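Long-range contacts in AA9 family lytic polysaccharide monooxygenase D (Myceliophthora thermophila, PDB 5UFV), which oxidatively cleaves crystalline and amorphous cellulose at its glycosidic bonds, using one copper ion, a reducing agent and O2 or H2O2 as cosubstrate: residues A[30-35]-A[169-174]; A[68-73]-A[155-160]; A[84-89]-A[149-154]. One frame throughout, in Å; residues are numbered along the deposited sequence.

Contact 1 of 3, residues A[30-35]-A[169-174]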
loop_
_atom_site.group_PDB
_atom_site.type_symbol
_atom_site.label_atom_id
_atom_site.label_comp_id
_atom_site.label_asym_id
_atom_site.label_seq_id
_atom_site.Cartn_x
_atom_site.Cartn_y
_atom_site.Cartn_z
ATOM N N TRP A 30 -10.742 0.434 -6.844
ATOM C CA TRP A 30 -10.899 1.786 -7.361
ATOM C C TRP A 30 -10.055 1.931 -8.611
ATOM O O TRP A 30 -9.074 1.239 -8.779
ATOM C CB TRP A 30 -10.468 2.805 -6.305
ATOM C CG TRP A 30 -11.460 2.992 -5.211
ATOM C CD1 TRP A 30 -12.339 2.070 -4.726
ATOM C CD2 TRP A 30 -11.656 4.164 -4.439
ATOM N NE1 TRP A 30 -13.102 2.613 -3.701
ATOM C CE2 TRP A 30 -12.688 3.900 -3.510
ATOM C CE3 TRP A 30 -11.067 5.427 -4.442
ATOM C CZ2 TRP A 30 -13.137 4.838 -2.624
ATOM C CZ3 TRP A 30 -11.518 6.357 -3.549
ATOM C CH2 TRP A 30 -12.543 6.065 -2.664
ATOM N N GLN A 31 -10.450 2.830 -9.495
ATOM C CA GLN A 31 -9.853 2.904 -10.819
ATOM C C GLN A 31 -8.420 3.361 -10.683
ATOM O O GLN A 31 -8.054 4.043 -9.747
ATOM C CB GLN A 31 -10.601 3.891 -11.733
ATOM C CG GLN A 31 -12.108 3.690 -11.871
ATOM C CD GLN A 31 -12.908 4.370 -10.760
ATOM O OE1 GLN A 31 -12.380 4.652 -9.668
ATOM N NE2 GLN A 31 -14.179 4.633 -11.022
ATOM N N TRP A 32 -7.606 2.973 -11.636
ATOM C CA TRP A 32 -6.242 3.458 -11.740
ATOM C C TRP A 32 -5.988 3.571 -13.239
ATOM O O TRP A 32 -6.636 2.852 -14.010
ATOM C CB TRP A 32 -5.261 2.534 -11.030
ATOM C CG TRP A 32 -5.398 1.083 -11.354
ATOM C CD1 TRP A 32 -6.217 0.201 -10.745
ATOM C CD2 TRP A 32 -4.676 0.347 -12.353
ATOM N NE1 TRP A 32 -6.058 -1.045 -11.298
ATOM C CE2 TRP A 32 -5.119 -0.987 -12.286
ATOM C CE3 TRP A 32 -3.704 0.691 -13.299
ATOM C CZ2 TRP A 32 -4.626 -1.997 -13.109
ATOM C CZ3 TRP A 32 -3.204 -0.331 -14.153
ATOM C CH2 TRP A 32 -3.676 -1.661 -14.037
ATOM N N PRO A 33 -5.134 4.522 -13.656
ATOM C CA PRO A 33 -5.057 4.879 -15.080
ATOM C C PRO A 33 -4.066 4.030 -15.890
ATOM O O PRO A 33 -4.278 3.795 -17.083
ATOM C CB PRO A 33 -4.590 6.347 -15.042
ATOM C CG PRO A 33 -3.727 6.439 -13.823
ATOM C CD PRO A 33 -4.265 5.397 -12.833
ATOM N N ASP A 34 -2.991 3.592 -15.249
ATOM C CA ASP A 34 -1.893 2.927 -15.947
ATOM C C ASP A 34 -0.819 2.654 -14.903
ATOM O O ASP A 34 -1.081 2.748 -13.707
ATOM C CB ASP A 34 -1.380 3.785 -17.118
ATOM C CG ASP A 34 -0.983 5.215 -16.681
ATOM O OD1 ASP A 34 -0.365 5.372 -15.562
ATOM O OD2 ASP A 34 -1.310 6.178 -17.443
ATOM N N TYR A 35 0.381 2.317 -15.344
ATOM C CA TYR A 35 1.455 1.935 -14.438
ATOM C C TYR A 35 2.438 3.049 -14.075
ATOM O O TYR A 35 3.465 2.778 -13.458
ATOM C CB TYR A 35 2.273 0.803 -15.054
ATOM C CG TYR A 35 1.672 -0.587 -15.081
ATOM C CD1 TYR A 35 0.548 -0.928 -14.344
ATOM C CD2 TYR A 35 2.301 -1.583 -15.834
ATOM C CE1 TYR A 35 0.039 -2.222 -14.390
ATOM C CE2 TYR A 35 1.828 -2.862 -15.869
ATOM C CZ TYR A 35 0.698 -3.194 -15.164
ATOM O OH TYR A 35 0.255 -4.500 -15.226
ATOM N N TYR A 169 3.388 4.104 -6.127
ATOM C CA TYR A 169 2.476 3.318 -6.950
ATOM C C TYR A 169 1.409 2.754 -6.024
ATOM O O TYR A 169 1.670 1.750 -5.368
ATOM C CB TYR A 169 3.220 2.151 -7.613
ATOM C CG TYR A 169 4.379 2.555 -8.494
ATOM C CD1 TYR A 169 5.630 2.843 -7.960
ATOM C CD2 TYR A 169 4.220 2.617 -9.861
ATOM C CE1 TYR A 169 6.685 3.181 -8.782
ATOM C CE2 TYR A 169 5.260 2.968 -10.695
ATOM C CZ TYR A 169 6.483 3.243 -10.155
ATOM O OH TYR A 169 7.481 3.587 -11.031
ATOM N N PRO A 170 0.225 3.413 -5.946
ATOM C CA PRO A 170 -0.831 3.003 -5.025
ATOM C C PRO A 170 -2.120 2.577 -5.703
ATOM O O PRO A 170 -2.417 3.037 -6.800
ATOM C CB PRO A 170 -1.103 4.296 -4.267
ATOM C CG PRO A 170 -0.972 5.340 -5.347
ATOM C CD PRO A 170 0.038 4.823 -6.347
ATOM N N GLU A 171 -2.895 1.723 -5.031
ATOM C CA GLU A 171 -4.239 1.347 -5.473
ATOM C C GLU A 171 -5.090 1.055 -4.240
ATOM O O GLU A 171 -4.538 0.638 -3.219
ATOM C CB GLU A 171 -4.196 0.108 -6.367
ATOM C CG GLU A 171 -3.900 0.356 -7.842
ATOM C CD GLU A 171 -2.418 0.375 -8.180
ATOM O OE1 GLU A 171 -1.626 -0.355 -7.561
ATOM O OE2 GLU A 171 -2.039 1.124 -9.098
ATOM N N CYS A 172 -6.409 1.286 -4.356
ATOM C CA CYS A 172 -7.419 1.016 -3.302
ATOM C C CYS A 172 -8.482 0.014 -3.764
ATOM O O CYS A 172 -8.842 -0.027 -4.961
ATOM C CB CYS A 172 -8.136 2.294 -2.834
ATOM S SG CYS A 172 -6.939 3.544 -2.345
ATOM N N ALA A 173 -8.967 -0.760 -2.783
ATOM C CA ALA A 173 -10.004 -1.793 -2.961
ATOM C C ALA A 173 -10.960 -1.749 -1.790
ATOM O O ALA A 173 -10.628 -1.184 -0.752
ATOM C CB ALA A 173 -9.380 -3.173 -3.050
ATOM N N GLN A 174 -12.126 -2.349 -1.947
ATOM C CA GLN A 174 -13.204 -2.224 -0.959
ATOM C C GLN A 174 -13.437 -3.525 -0.157
ATOM O O GLN A 174 -13.689 -4.593 -0.727
ATOM C CB GLN A 174 -14.492 -1.772 -1.658
ATOM C CG GLN A 174 -14.316 -0.448 -2.375
ATOM C CD GLN A 174 -15.601 0.212 -2.823
ATOM O OE1 GLN A 174 -15.682 1.434 -2.853
ATOM N NE2 GLN A 174 -16.587 -0.570 -3.185
HETATM O O HOH W 1 -7.030 2.243 -7.231
#
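Strand 167-177 of the AA9 beta-sandwich carries the copper ligand Tyr-169 near its start, and the irregular segment 30-35 runs back alongside it, the two directions 160° apart. Contact begins where Trp-30 meets Cys-172: the backbone N of Trp-30 gives a 2.7 Å hydrogen bond to O of Cys-172. A water lies between O of Trp-30 and N of Cys-172 and accepts from the latter at 3.1 Å. The Trp-30 indole hangs over the strand, with CB of Cys-172 over one face, toward the rim, 4.1 Å from Trp-30 CG. Its NE1 reaches OE1 of Gln-174 at 3.0 Å, a fairly straight bond (156° at the hydrogen). The donor is tilted from the amide carbonyl plane, and indole and amide are turned 66° apart. Gln-174 can make this reach because its chain is extended beyond CG.

Farther along, the aliphatic part of Glu-171 lies against Trp-32. Its CG stands 3.7 Å from Trp-32 CD1 and makes an off-centre CH-pi contact with the five-membered ring. A bend at chi2 swings the carboxylate over the same indole face, and its OE1 accepts from N of Val-4. At the copper end, O of Tyr-35 meets the ring edge of Tyr-169, 3.3 Å from CE2, and the hydroxyl of Tyr-169 is hydrogen-bonded to Gln-167.

Cys-172 is also joined by a disulfide to Cys-48 at the end of helix 45-48. Tryptophan suits the place of Trp-30 because it combines a broad apolar face with one N-H, and glutamine that of Gln-174 because OE1 can accept from that N-H while NE2 donates to O of Leu-56. Two direct hydrogen bonds and the packing of two indoles thus hold an irregular segment against the strand that bears the copper ligand.

Contact 2 of 3, residues A[68-73]-A[155-160]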
loop_
_atom_site.group_PDB
_atom_site.type_symbol
_atom_site.label_atom_id
_atom_site.label_comp_id
_atom_site.label_asym_id
_atom_site.label_seq_id
_atom_site.Cartn_x
_atom_site.Cartn_y
_atom_site.Cartn_z
ATOM N N ALA A 68 -2.630 -9.280 -2.354
ATOM C CA ALA A 68 -2.662 -8.512 -3.586
ATOM C C ALA A 68 -1.616 -9.042 -4.565
ATOM O O ALA A 68 -0.509 -9.416 -4.162
ATOM C CB ALA A 68 -2.374 -7.071 -3.268
ATOM N N THR A 69 -1.964 -9.063 -5.844
ATOM C CA THR A 69 -1.060 -9.532 -6.884
ATOM C C THR A 69 -0.699 -8.428 -7.873
ATOM O O THR A 69 -1.540 -7.662 -8.297
ATOM C CB THR A 69 -1.674 -10.724 -7.646
ATOM O OG1 THR A 69 -1.906 -11.776 -6.723
ATOM C CG2 THR A 69 -0.711 -11.285 -8.711
ATOM N N TRP A 70 0.572 -8.365 -8.231
ATOM C CA TRP A 70 1.071 -7.403 -9.180
ATOM C C TRP A 70 1.388 -8.216 -10.393
ATOM O O TRP A 70 2.338 -9.022 -10.366
ATOM C CB TRP A 70 2.364 -6.766 -8.686
ATOM C CG TRP A 70 2.164 -5.648 -7.734
ATOM C CD1 TRP A 70 2.161 -4.323 -8.035
ATOM C CD2 TRP A 70 1.959 -5.743 -6.319
ATOM N NE1 TRP A 70 1.948 -3.578 -6.894
ATOM C CE2 TRP A 70 1.817 -4.439 -5.828
ATOM C CE3 TRP A 70 1.902 -6.805 -5.413
ATOM C CZ2 TRP A 70 1.610 -4.174 -4.464
ATOM C CZ3 TRP A 70 1.686 -6.541 -4.077
ATOM C CH2 TRP A 70 1.550 -5.239 -3.614
ATOM N N ALA A 71 0.603 -8.030 -11.449
ATOM C CA ALA A 71 0.881 -8.709 -12.679
ATOM C C ALA A 71 2.280 -8.411 -13.196
ATOM O O ALA A 71 2.886 -9.269 -13.823
ATOM C CB ALA A 71 -0.152 -8.354 -13.718
ATOM N N GLN A 72 2.769 -7.198 -12.938
ATOM C CA GLN A 72 4.102 -6.732 -13.375
ATOM C C GLN A 72 4.665 -5.849 -12.276
ATOM O O GLN A 72 3.921 -5.123 -11.628
ATOM C CB GLN A 72 4.056 -5.856 -14.645
ATOM C CG GLN A 72 3.471 -6.476 -15.924
ATOM C CD GLN A 72 4.133 -7.785 -16.414
ATOM O OE1 GLN A 72 3.503 -8.601 -17.141
ATOM N NE2 GLN A 72 5.414 -7.979 -16.053
ATOM N N TRP A 73 5.977 -5.912 -12.070
ATOM C CA TRP A 73 6.654 -5.027 -11.150
ATOM C C TRP A 73 8.148 -5.056 -11.396
ATOM O O TRP A 73 8.755 -6.112 -11.399
ATOM C CB TRP A 73 6.408 -5.428 -9.703
ATOM C CG TRP A 73 7.113 -4.483 -8.819
ATOM C CD1 TRP A 73 8.185 -4.735 -8.022
ATOM C CD2 TRP A 73 6.852 -3.097 -8.717
ATOM N NE1 TRP A 73 8.588 -3.579 -7.393
ATOM C CE2 TRP A 73 7.778 -2.562 -7.799
ATOM C CE3 TRP A 73 5.898 -2.254 -9.291
ATOM C CZ2 TRP A 73 7.784 -1.236 -7.444
ATOM C CZ3 TRP A 73 5.895 -0.935 -8.937
ATOM C CH2 TRP A 73 6.834 -0.429 -8.017
ATOM N N HIS A 155 -2.713 -0.476 -1.134
ATOM C CA HIS A 155 -1.372 -1.024 -1.290
ATOM C C HIS A 155 -0.538 0.010 -1.940
ATOM O O HIS A 155 -0.992 0.645 -2.870
ATOM C CB HIS A 155 -1.369 -2.296 -2.133
ATOM C CG HIS A 155 -2.011 -3.451 -1.443
ATOM N ND1 HIS A 155 -3.379 -3.586 -1.340
ATOM C CD2 HIS A 155 -1.480 -4.479 -0.744
ATOM C CE1 HIS A 155 -3.663 -4.667 -0.638
ATOM N NE2 HIS A 155 -2.530 -5.223 -0.261
ATOM N N GLU A 156 0.685 0.173 -1.452
ATOM C CA GLU A 156 1.548 1.216 -1.917
ATOM C C GLU A 156 2.941 0.672 -1.917
ATOM O O GLU A 156 3.410 0.135 -0.899
ATOM C CB GLU A 156 1.454 2.433 -0.995
ATOM C CG GLU A 156 2.424 3.580 -1.282
ATOM C CD GLU A 156 2.330 4.723 -0.244
ATOM O OE1 GLU A 156 1.973 4.463 0.941
ATOM O OE2 GLU A 156 2.595 5.905 -0.604
ATOM N N LEU A 157 3.584 0.801 -3.082
ATOM C CA LEU A 157 4.984 0.510 -3.268
ATOM C C LEU A 157 5.631 1.814 -3.594
ATOM O O LEU A 157 5.109 2.559 -4.423
ATOM C CB LEU A 157 5.210 -0.415 -4.458
ATOM C CG LEU A 157 4.500 -1.763 -4.427
ATOM C CD1 LEU A 157 4.985 -2.605 -5.594
ATOM C CD2 LEU A 157 4.702 -2.488 -3.107
ATOM N N ILE A 158 6.762 2.089 -2.945
ATOM C CA ILE A 158 7.528 3.302 -3.183
ATOM C C ILE A 158 8.889 2.880 -3.714
ATOM O O ILE A 158 9.714 2.359 -2.961
ATOM C CB ILE A 158 7.715 4.094 -1.909
ATOM C CG1 ILE A 158 6.378 4.343 -1.229
ATOM C CG2 ILE A 158 8.373 5.416 -2.220
ATOM C CD1 ILE A 158 6.535 5.097 0.087
ATOM N N ALA A 159 9.109 3.074 -5.010
ATOM C CA ALA A 159 10.385 2.734 -5.599
ATOM C C ALA A 159 11.381 3.869 -5.330
ATOM O O ALA A 159 11.052 5.056 -5.429
ATOM C CB ALA A 159 10.251 2.472 -7.095
ATOM N N LEU A 160 12.602 3.483 -4.980
ATOM C CA LEU A 160 13.642 4.429 -4.600
ATOM C C LEU A 160 14.947 4.255 -5.405
ATOM O O LEU A 160 15.984 4.709 -4.957
ATOM C CB LEU A 160 13.916 4.269 -3.094
ATOM C CG LEU A 160 12.720 4.512 -2.148
ATOM C CD1 LEU A 160 13.076 4.213 -0.706
ATOM C CD2 LEU A 160 12.240 5.930 -2.226
#
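Leu-157 is the hub, its CD1 methyl set between the indoles of Trp-70 and Trp-73. Over the six-membered ring of Trp-73 the methyl sits almost exactly central, 3.4 Å from the centroid and 7° off the ring normal, a textbook CH-pi contact. The same carbon lies 3.4 Å from NE1 of Trp-70, near the rim of that ring, while CD2 of Leu-157 rests 3.8 Å from CZ2 of Trp-70. A branched leucine suits the place, since one methyl can serve both rings while the other rests against Trp-70. Beyond Leu-157, Ala-159 offers just a methyl to Trp-73, CB to CZ2 4.5 Å.

At the far end Ala-68 places its CB over one face of the His-155 ring, 3.7 Å from the centroid, and a small residue here allows this close approach. CB of His-155 also touches Trp-70, 4.2 Å from CZ2.

What positions Trp-73 lies partly in its torsion: with CG opposite the backbone N (chi1 -180°), the indole extends toward strand 149-159. Its NE1 then bonds to O of His-75, and its ring meets those of the copper ligands His-75 and Tyr-169 edge-to-face. Replacing Trp-73 by an alanine would probably leave the Leu-157 methyl with Trp-70 as its remaining indole, O of His-75 without its NE1 donor, and the rings of His-75 and Tyr-169 without this edge-to-face partner.

No hydrogen bond joins the two segments; the axes of the short strand segments 68-70 and 155-159 come within 10.0 Å, crossing at -41°. They belong to the two facing sheets of the sandwich, and these side chains form part of the packing between them, with Val-4 of strand 4-9 and Ile-80 of strand 80-86 beside them.

Contact 3 of 3, residues A[84-89]-A[149-154]; sequences MYKCPG and GNYLVR
Lys-86 lies along the ring of Tyr-151, its non-hydrogen-bonded partner on the adjacent antiparallel strand. Its CB starts 3.6 Å from CE2 of Tyr-151, and CG stays near the same atom, slightly farther off. Because chi1 at 177° turns CG away from the backbone N and the chain bends at chi2, CD is carried over the ring face, 3.2 Å from CZ. CE then passes 4.1 Å from CA of Gly-149, where a side chain would collide with it, and NZ finishes in a long, weak ion pair with Glu-184. Lysine suits this partly exposed position because its methylenes can cover an aromatic ring while the charge travels outward; the Tyr-151 hydroxyl bonds to O of Ala-147.

On the same face of the sheet, CE of Met-84 reaches CB of Tyr-151, its flexible thioether chain bending at chi3 to do so. The opposite face carries Tyr-85 and Leu-152, a hydrogen-bonded pair: N of Leu-152 donates to O of Tyr-85 at 3.0 Å, and the return bond is weak. Next, N of Cys-87 donates to O of Asn-150 at 2.9 Å, and SG of Cys-87 rests 3.9 Å from CG of Leu-152.

Past the strand the chain turns, and ND2 of Asn-150 holds O of Gly-89 at 2.8 Å, while its OD1 accepts from Lys-176. A water bridges O of Cys-87 and N of Asn-150, continuing the pairing. The Cys-87 to Cys-94 disulfide fastens the loop beyond.

This is an antiparallel ladder within one sheet of the AA9 sandwich, away from the copper site, with strand 149-159 lying between 80-86 and 167-177.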
loop_
_atom_site.group_PDB
_atom_site.type_symbol
_atom_site.label_atom_id
_atom_site.label_comp_id
_atom_site.label_asym_id
_atom_site.label_seq_id
_atom_site.Cartn_x
_atom_site.Cartn_y
_atom_site.Cartn_z
ATOM N N MET A 84 -5.303 0.707 5.710
ATOM C CA MET A 84 -6.734 0.582 5.732
ATOM C C MET A 84 -7.341 1.880 6.217
ATOM O O MET A 84 -6.662 2.737 6.760
ATOM C CB MET A 84 -7.167 -0.581 6.639
ATOM C CG MET A 84 -6.930 -1.932 6.015
ATOM S SD MET A 84 -7.561 -3.365 6.934
ATOM C CE MET A 84 -9.298 -3.375 6.473
ATOM N N TYR A 85 -8.643 2.003 6.027
ATOM C CA TYR A 85 -9.337 3.243 6.283
ATOM C C TYR A 85 -10.781 2.893 6.524
ATOM O O TYR A 85 -11.415 2.251 5.687
ATOM C CB TYR A 85 -9.194 4.178 5.073
ATOM C CG TYR A 85 -9.934 5.476 5.190
ATOM C CD1 TYR A 85 -11.320 5.531 5.062
ATOM C CD2 TYR A 85 -9.255 6.648 5.397
ATOM C CE1 TYR A 85 -12.010 6.723 5.175
ATOM C CE2 TYR A 85 -9.927 7.849 5.494
ATOM C CZ TYR A 85 -11.311 7.886 5.386
ATOM O OH TYR A 85 -11.956 9.099 5.486
ATOM N N LYS A 86 -11.284 3.332 7.668
ATOM C CA LYS A 86 -12.649 3.074 8.062
ATOM C C LYS A 86 -13.609 4.073 7.425
ATOM O O LYS A 86 -13.650 5.229 7.827
ATOM C CB LYS A 86 -12.755 3.154 9.582
ATOM C CG LYS A 86 -14.162 2.966 10.132
ATOM C CD LYS A 86 -14.511 1.514 10.305
ATOM C CE LYS A 86 -16.009 1.305 10.492
ATOM N NZ LYS A 86 -16.490 1.870 11.769
ATOM N N CYS A 87 -14.395 3.619 6.459
ATOM C CA CYS A 87 -15.412 4.464 5.864
ATOM C C CYS A 87 -16.481 4.834 6.913
ATOM O O CYS A 87 -16.999 3.967 7.600
ATOM C CB CYS A 87 -16.067 3.781 4.639
ATOM S SG CYS A 87 -14.984 3.598 3.197
ATOM N N PRO A 88 -16.817 6.129 7.023
ATOM C CA PRO A 88 -17.858 6.562 7.962
ATOM C C PRO A 88 -19.183 5.868 7.731
ATOM O O PRO A 88 -19.872 5.544 8.698
ATOM C CB PRO A 88 -18.018 8.067 7.671
ATOM C CG PRO A 88 -16.805 8.477 6.910
ATOM C CD PRO A 88 -16.265 7.250 6.229
ATOM N N GLY A 89 -19.557 5.662 6.465
ATOM C CA GLY A 89 -20.777 4.917 6.149
ATOM C C GLY A 89 -20.683 4.078 4.904
ATOM O O GLY A 89 -19.922 3.104 4.830
ATOM N N GLY A 149 -17.081 -3.022 9.588
ATOM C CA GLY A 149 -17.718 -1.999 8.759
ATOM C C GLY A 149 -17.138 -1.981 7.364
ATOM O O GLY A 149 -16.433 -2.902 6.969
ATOM N N ASN A 150 -17.420 -0.919 6.622
ATOM C CA ASN A 150 -16.864 -0.764 5.293
ATOM C C ASN A 150 -15.506 -0.137 5.364
ATOM O O ASN A 150 -15.370 0.949 5.938
ATOM C CB ASN A 150 -17.779 0.098 4.438
ATOM C CG ASN A 150 -19.167 -0.481 4.328
ATOM O OD1 ASN A 150 -19.384 -1.685 4.532
ATOM N ND2 ASN A 150 -20.119 0.375 4.039
ATOM N N TYR A 151 -14.505 -0.802 4.781
ATOM C CA TYR A 151 -13.143 -0.283 4.786
ATOM C C TYR A 151 -12.543 -0.261 3.397
ATOM O O TYR A 151 -12.825 -1.123 2.576
ATOM C CB TYR A 151 -12.213 -1.146 5.638
ATOM C CG TYR A 151 -12.364 -1.079 7.139
ATOM C CD1 TYR A 151 -13.280 -1.891 7.790
ATOM C CD2 TYR A 151 -11.530 -0.291 7.906
ATOM C CE1 TYR A 151 -13.406 -1.877 9.168
ATOM C CE2 TYR A 151 -11.642 -0.257 9.301
ATOM C CZ TYR A 151 -12.582 -1.058 9.936
ATOM O OH TYR A 151 -12.729 -1.057 11.320
ATOM N N LEU A 152 -11.657 0.698 3.166
ATOM C CA LEU A 152 -10.771 0.654 2.009
ATOM C C LEU A 152 -9.475 0.040 2.469
ATOM O O LEU A 152 -9.091 0.177 3.624
ATOM C CB LEU A 152 -10.488 2.038 1.471
ATOM C CG LEU A 152 -11.688 2.962 1.285
ATOM C CD1 LEU A 152 -11.200 4.297 0.754
ATOM C CD2 LEU A 152 -12.700 2.346 0.341
ATOM N N VAL A 153 -8.810 -0.655 1.564
ATOM C CA VAL A 153 -7.478 -1.149 1.836
ATOM C C VAL A 153 -6.607 -0.596 0.740
ATOM O O VAL A 153 -7.040 -0.583 -0.387
ATOM C CB VAL A 153 -7.421 -2.670 1.809
ATOM C CG1 VAL A 153 -7.986 -3.219 0.503
ATOM C CG2 VAL A 153 -5.985 -3.141 2.016
ATOM N N ARG A 154 -5.398 -0.134 1.059
ATOM C CA ARG A 154 -4.543 0.568 0.080
ATOM C C ARG A 154 -3.152 -0.048 0.050
ATOM O O ARG A 154 -2.481 -0.132 1.096
ATOM C CB ARG A 154 -4.454 2.058 0.450
ATOM C CG ARG A 154 -3.415 2.879 -0.288
ATOM C CD ARG A 154 -3.537 4.324 0.160
ATOM N NE ARG A 154 -2.561 5.164 -0.516
ATOM C CZ ARG A 154 -1.254 5.188 -0.223
ATOM N NH1 ARG A 154 -0.761 4.440 0.787
ATOM N NH2 ARG A 154 -0.440 5.971 -0.941
HETATM O O HOH W 2 -18.155 1.619 7.914
#

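Overall arrangement
From the N terminus, segment 30-35 comes first, in the loop after strand 12-15, and is met by 169-174, closing contact 1, the widest loop. Within it, 68-73 on strand 65-70 meets 155-160 in contact 2, and inside that again 84-89 pairs with 149-154 in contact 3; all three are nested and none cross. Contacts 2 and 3 use successive parts of strand 149-159, with centres about 21 Å apart, and the neighbouring strand 167-177 joins both to contact 1 by backbone pairing. Contact 3 pairs two strands within one sheet, contact 2 packs that sheet on the other, and contact 1 lays a loop along strand 167-177.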